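Local coordinates for Os03g0854200 protein (PDB 3HKM) that binds double-stranded DNA and single-stranded RNA, shows hydrolytic DNase and phosphorolytic RNase activities in vitro, and is probably a component of the exosome core complex, at residues 220-223 / 224-228. Numbering follows the deposited sequence.
Sequences SRIS and DFMRT
Ile222 O receives Met226 N in a nearly straight i to i+4 bond (N-H...O 168°), and Ser223 O receives Arg227 N at 2.7 Å. The rest of the helix is less regular: it is kinked where the N atoms of Arg221 and Ile222 lack a bond to the preceding turn, Phe225 N makes weak bonds to both Arg221 O and Ile222 O, and a wider pi-type turn spans 225-228. Side chains then sort by helix face. Ile222 and Met226, one turn apart, run alongside one another in the same direction; Ile222 CG2 meets Met226 CE at 3.9 Å. Met226 reaches that methyl by a fully stretched thioether chain (chi2 178°, chi3 -179°), while its CG passes 3.5 Å from Ile222 O. Both residues are buried, resting on Val139 of strand 138-145, and Met226 also touches Cys124 of helix 115-130. A water lies between Ser223 OG and Asp224 OD1, but both contacts are so short that its position is doubtful; Ser223 OG also has a weak bond to Asn173 OD1. The aliphatic root of Arg227 lies against Ser223 O, CG at 3.2 Å. The Phe225 ring leads away from the 220-223 turn to stack edge-to-face with Phe17, and it also meets Trp33. Buried Ile222 and Met226 set against exposed Arg221, Asp224 and Arg227 mark an amphipathic helix; here it is the C-terminal helix 205-229 of the RNase PH fold, packed on strand 138-145 and helix 115-130, while Phe225 reaches the mixed sheet.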
loop_
_atom_site.group_PDB
_atom_site.type_symbol
_atom_site.label_atom_id
_atom_site.label_comp_id
_atom_site.label_asym_id
_atom_site.label_seq_id
_atom_site.Cartn_x
_atom_site.Cartn_y
_atom_site.Cartn_z
ATOM N N SER A 220 4.995 -11.810 5.682
ATOM C CA SER A 220 4.078 -12.933 5.888
ATOM C C SER A 220 3.065 -12.648 6.987
ATOM O O SER A 220 1.982 -13.219 6.996
ATOM C CB SER A 220 4.853 -14.212 6.234
ATOM O OG SER A 220 5.336 -14.161 7.567
ATOM N N ARG A 221 3.418 -11.771 7.924
ATOM C CA ARG A 221 2.478 -11.365 8.968
ATOM C C ARG A 221 1.295 -10.601 8.363
ATOM O O ARG A 221 0.147 -10.801 8.763
ATOM C CB ARG A 221 3.172 -10.516 10.043
ATOM C CG ARG A 221 3.917 -11.336 11.091
ATOM C CD ARG A 221 4.404 -10.478 12.258
ATOM N NE ARG A 221 5.265 -11.226 13.176
ATOM C CZ ARG A 221 4.846 -11.823 14.293
ATOM N NH1 ARG A 221 3.570 -11.764 14.645
ATOM N NH2 ARG A 221 5.704 -12.485 15.062
ATOM N N ILE A 222 1.584 -9.736 7.394
ATOM C CA ILE A 222 0.546 -8.946 6.740
ATOM C C ILE A 222 -0.344 -9.790 5.817
ATOM O O ILE A 222 -1.565 -9.621 5.795
ATOM C CB ILE A 222 1.135 -7.780 5.926
ATOM C CG1 ILE A 222 1.907 -6.812 6.825
ATOM C CG2 ILE A 222 0.030 -7.030 5.201
ATOM C CD1 ILE A 222 2.694 -5.787 6.041
ATOM N N SER A 223 0.265 -10.692 5.051
ATOM C CA SER A 223 -0.506 -11.552 4.149
ATOM C C SER A 223 -1.294 -12.652 4.887
ATOM O O SER A 223 -2.367 -13.049 4.436
ATOM C CB SER A 223 0.373 -12.127 3.027
ATOM O OG SER A 223 1.393 -12.968 3.538
ATOM N N ASP A 224 -0.774 -13.130 6.018
ATOM C CA ASP A 224 -1.502 -14.084 6.861
ATOM C C ASP A 224 -2.776 -13.423 7.398
ATOM O O ASP A 224 -3.782 -14.086 7.628
ATOM C CB ASP A 224 -0.648 -14.560 8.048
ATOM C CG ASP A 224 0.506 -15.486 7.641
ATOM O OD1 ASP A 224 0.585 -15.915 6.466
ATOM O OD2 ASP A 224 1.346 -15.789 8.523
ATOM N N PHE A 225 -2.708 -12.111 7.611
ATOM C CA PHE A 225 -3.850 -11.298 8.029
ATOM C C PHE A 225 -4.874 -11.200 6.888
ATOM O O PHE A 225 -6.073 -11.465 7.076
ATOM C CB PHE A 225 -3.343 -9.905 8.436
ATOM C CG PHE A 225 -4.413 -8.969 8.955
ATOM C CD1 PHE A 225 -5.089 -9.240 10.135
ATOM C CD2 PHE A 225 -4.701 -7.792 8.284
ATOM C CE1 PHE A 225 -6.053 -8.372 10.620
ATOM C CE2 PHE A 225 -5.666 -6.916 8.763
ATOM C CZ PHE A 225 -6.348 -7.211 9.932
ATOM N N MET A 226 -4.390 -10.818 5.707
ATOM C CA MET A 226 -5.204 -10.801 4.496
ATOM C C MET A 226 -5.812 -12.170 4.177
ATOM O O MET A 226 -6.979 -12.261 3.798
ATOM C CB MET A 226 -4.381 -10.325 3.296
ATOM C CG MET A 226 -3.951 -8.862 3.358
ATOM S SD MET A 226 -2.927 -8.350 1.956
ATOM C CE MET A 226 -2.593 -6.648 2.380
ATOM N N ARG A 227 -5.028 -13.231 4.328
ATOM C CA ARG A 227 -5.486 -14.560 3.923
ATOM C C ARG A 227 -6.448 -15.242 4.908
ATOM O O ARG A 227 -7.246 -16.102 4.526
ATOM C CB ARG A 227 -4.288 -15.464 3.623
ATOM C CG ARG A 227 -3.576 -15.131 2.313
ATOM C CD ARG A 227 -4.052 -16.007 1.160
ATOM N NE ARG A 227 -3.502 -15.577 -0.123
ATOM C CZ ARG A 227 -2.204 -15.543 -0.386
ATOM N NH1 ARG A 227 -1.342 -15.913 0.548
ATOM N NH2 ARG A 227 -1.763 -15.138 -1.572
ATOM N N THR A 228 -6.380 -14.868 6.175
ATOM C CA THR A 228 -7.247 -15.494 7.162
ATOM C C THR A 228 -8.247 -14.513 7.766
ATOM O O THR A 228 -9.403 -14.467 7.356
ATOM C CB THR A 228 -6.432 -16.175 8.278
ATOM O OG1 THR A 228 -5.647 -17.229 7.707
ATOM C CG2 THR A 228 -7.358 -16.761 9.322
HETATM O O HOH W 1 1.074 -15.310 4.193
#